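Local structure of macrophage migration inhibitory factor-like protein (Entamoeba histolytica, 6CUQ) at residues I14-D19 against T49-S54. The protein belongs to the macrophage migration inhibitory factor family, whose small alpha/beta subunits assemble as trimers built around beta-sheets. Residues are numbered along the deposited sequence; the frame is centred on the assembly and turned at random.
Sequences ITLSAD and TQVVTS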
ATOM      1  N   ILE B  14       3.587   4.149  -5.603  1.00 62.01           N
ATOM      2  CA  ILE B  14       3.912   5.518  -5.229  1.00 58.44           C
ATOM      3  C   ILE B  14       2.626   6.168  -4.740  1.00 57.69           C
ATOM      4  O   ILE B  14       1.657   6.323  -5.498  1.00 56.19           O
ATOM      5  CB  ILE B  14       4.514   6.298  -6.403  1.00 55.78           C
ATOM      6  CG1 ILE B  14       5.753   5.566  -6.926  1.00 55.02           C
ATOM      7  CG2 ILE B  14       4.868   7.722  -5.960  1.00 54.45           C
ATOM      8  CD1 ILE B  14       6.334   6.150  -8.199  1.00 51.53           C
ATOM      9  N   THR B  15       2.607   6.510  -3.462  1.00 50.49           N
ATOM     10  CA  THR B  15       1.507   7.230  -2.842  1.00 53.71           C
ATOM     11  C   THR B  15       2.018   8.643  -2.603  1.00 55.69           C
ATOM     12  O   THR B  15       2.936   8.846  -1.802  1.00 49.41           O
ATOM     13  CB  THR B  15       1.086   6.539  -1.545  1.00 59.91           C
ATOM     14  OG1 THR B  15       0.801   5.156  -1.806  1.00 66.35           O
ATOM     15  CG2 THR B  15      -0.110   7.240  -0.887  1.00 50.96           C
ATOM     16  N   LEU B  16       1.474   9.615  -3.319  1.00 54.26           N
ATOM     17  CA  LEU B  16       1.975  10.973  -3.182  1.00 57.35           C
ATOM     18  C   LEU B  16       0.825  11.958  -3.052  1.00 60.50           C
ATOM     19  O   LEU B  16      -0.296  11.704  -3.501  1.00 59.53           O
ATOM     20  CB  LEU B  16       2.884  11.349  -4.353  1.00 56.10           C
ATOM     21  CG  LEU B  16       2.290  11.799  -5.681  1.00 58.08           C
ATOM     22  CD1 LEU B  16       3.419  12.107  -6.650  1.00 57.31           C
ATOM     23  CD2 LEU B  16       1.350  10.774  -6.261  1.00 66.21           C
ATOM     24  N   SER B  17       1.113  13.086  -2.406  1.00 58.11           N
ATOM     25  CA  SER B  17       0.088  14.063  -2.070  1.00 64.11           C
ATOM     26  C   SER B  17       0.300  15.413  -2.748  1.00 68.24           C
ATOM     27  O   SER B  17      -0.147  16.437  -2.236  1.00 87.33           O
ATOM     28  CB  SER B  17       0.021  14.246  -0.553  1.00 57.06           C
ATOM     29  OG  SER B  17       1.068  15.095  -0.135  1.00 66.72           O
ATOM     30  N   ALA B  18       0.956  15.449  -3.894  1.00 64.26           N
ATOM     31  CA  ALA B  18       1.096  16.704  -4.616  1.00 60.64           C
ATOM     32  C   ALA B  18      -0.139  16.963  -5.466  1.00 64.37           C
ATOM     33  O   ALA B  18      -0.841  16.040  -5.878  1.00 75.64           O
ATOM     34  CB  ALA B  18       2.343  16.699  -5.496  1.00 56.32           C
ATOM     35  N   ASP B  19      -0.394  18.238  -5.732  1.00 64.33           N
ATOM     36  CA  ASP B  19      -1.457  18.669  -6.643  1.00 59.68           C
ATOM     37  C   ASP B  19      -0.880  18.668  -8.062  1.00 52.95           C
ATOM     38  O   ASP B  19      -0.248  19.630  -8.496  1.00 60.75           O
ATOM     39  CB  ASP B  19      -1.969  20.045  -6.206  1.00 49.44           C
ATOM     40  CG  ASP B  19      -2.940  20.672  -7.197  1.00 60.15           C
ATOM     41  OD1 ASP B  19      -3.696  19.936  -7.864  1.00 69.76           O
ATOM     42  OD2 ASP B  19      -2.929  21.915  -7.336  1.00 69.26           O
ATOM     43  N   THR B  49       4.274  -0.113 -12.060  1.00 64.26           N
ATOM     44  CA  THR B  49       4.133   1.007 -11.142  1.00 57.77           C
ATOM     45  C   THR B  49       2.684   1.486 -11.106  1.00 61.19           C
ATOM     46  O   THR B  49       2.021   1.593 -12.144  1.00 59.36           O
ATOM     47  CB  THR B  49       5.089   2.149 -11.519  1.00 56.74           C
ATOM     48  OG1 THR B  49       6.433   1.729 -11.263  1.00 66.65           O
ATOM     49  CG2 THR B  49       4.814   3.415 -10.713  1.00 50.67           C
ATOM     50  N   GLN B  50       2.212   1.761  -9.892  1.00 55.73           N
ATOM     51  CA  GLN B  50       0.927   2.391  -9.633  1.00 56.94           C
ATOM     52  C   GLN B  50       1.169   3.676  -8.849  1.00 60.12           C
ATOM     53  O   GLN B  50       1.907   3.671  -7.855  1.00 53.42           O
ATOM     54  CB  GLN B  50       0.000   1.461  -8.843  1.00 53.37           C
ATOM     55  CG  GLN B  50      -0.248   0.121  -9.507  1.00 46.56           C
ATOM     56  CD  GLN B  50      -0.924   0.261 -10.873  1.00 55.47           C
ATOM     57  OE1 GLN B  50      -1.658   1.218 -11.111  1.00 53.61           O
ATOM     58  NE2 GLN B  50      -0.689  -0.705 -11.767  1.00 46.60           N
ATOM     59  N   VAL B  51       0.563   4.768  -9.306  1.00 54.20           N
ATOM     60  CA  VAL B  51       0.675   6.079  -8.675  1.00 54.83           C
ATOM     61  C   VAL B  51      -0.653   6.407  -8.006  1.00 56.25           C
ATOM     62  O   VAL B  51      -1.691   6.455  -8.674  1.00 48.75           O
ATOM     63  CB  VAL B  51       1.062   7.161  -9.691  1.00 52.41           C
ATOM     64  CG1 VAL B  51       1.274   8.480  -8.979  1.00 55.76           C
ATOM     65  CG2 VAL B  51       2.315   6.737 -10.444  1.00 47.74           C
ATOM     66  N   VAL B  52      -0.624   6.646  -6.691  1.00 47.42           N
ATOM     67  CA  VAL B  52      -1.839   6.845  -5.912  1.00 45.34           C
ATOM     68  C   VAL B  52      -1.820   8.253  -5.318  1.00 49.61           C
ATOM     69  O   VAL B  52      -0.855   8.637  -4.645  1.00 62.54           O
ATOM     70  CB  VAL B  52      -1.962   5.770  -4.814  1.00 55.16           C
ATOM     71  CG1 VAL B  52      -3.140   6.065  -3.853  1.00 47.87           C
ATOM     72  CG2 VAL B  52      -2.057   4.370  -5.462  1.00 50.13           C
ATOM     73  N   THR B  53      -2.881   9.016  -5.570  1.00 51.84           N
ATOM     74  CA  THR B  53      -3.012  10.365  -5.034  1.00 50.83           C
ATOM     75  C   THR B  53      -3.539  10.327  -3.608  1.00 54.06           C
ATOM     76  O   THR B  53      -4.619   9.789  -3.346  1.00 57.42           O
ATOM     77  CB  THR B  53      -3.952  11.195  -5.898  1.00 56.36           C
ATOM     78  OG1 THR B  53      -3.347  11.441  -7.164  1.00 58.98           O
ATOM     79  CG2 THR B  53      -4.255  12.533  -5.217  1.00 55.83           C
ATOM     80  N   SER B  54      -2.821  10.973  -2.699  1.00 55.87           N
ATOM     81  CA  SER B  54      -3.166  10.955  -1.283  1.00 54.58           C
ATOM     82  C   SER B  54      -3.260  12.372  -0.726  1.00 56.76           C
ATOM     83  O   SER B  54      -2.997  13.361  -1.412  1.00 55.13           O
ATOM     84  CB  SER B  54      -2.128  10.171  -0.485  1.00 53.44           C
ATOM     85  OG  SER B  54      -0.866  10.798  -0.621  1.00 54.46           O
TER
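I14 grips the neighbouring strand through both of its backbone polar atoms: its N donates to Q50 O at 2.8 Å, and its O accepts from V52 N, two nearly straight bonds that straddle V51 as expected of a parallel ladder. Its side chain, on the helix-covered face, sends CD1 to T49 CG2 at 4.0 Å and also packs on I28 of helix 22-40 and Y87 of helix 80-95. T15 turns to the other face and lies alongside V52, the two side chains pointing the same way. With CG2 anti to the backbone N (chi1 -54° for OG1), the T15 methyl reaches S54 CB at 3.6 Å. The strands belong to one beta-alpha-beta unit, in which helix 22-40 makes the crossover that lets strands 11-16 and 48-53 run parallel within the four-stranded mixed sheet of the MIF fold; the N-to-C directions of the pieces 14-16 and 49-53 differ by 18°. The face bearing T15 and V52 looks into the trimer, where T15 packs on V52 of the third subunit; strand 48-53 is an edge strand within its own chain, and T49 to V51 pair antiparallel with a strand of the second subunit, so the sheet runs on across the interface. L16 returns to the helical face, donating from N to V52 O at 2.9 Å. Its chi1 of 81° sets CG between the backbone N and carbonyl carbon, and CD2 then approaches V51 CG1 obliquely at 3.6 Å. L16 O accepts the last of the four backbone bonds between the segments, from S54 N at 2.7 Å, the donor standing well above the carbonyl plane. Beyond the strand, S17 keeps close to S54: its CA makes a CH...O contact with S54 O at 3.2 Å, and its CB lies 3.6 Å from S54 OG, a hydroxyl hydrogen-bonded to Q50 OE1 of the third subunit.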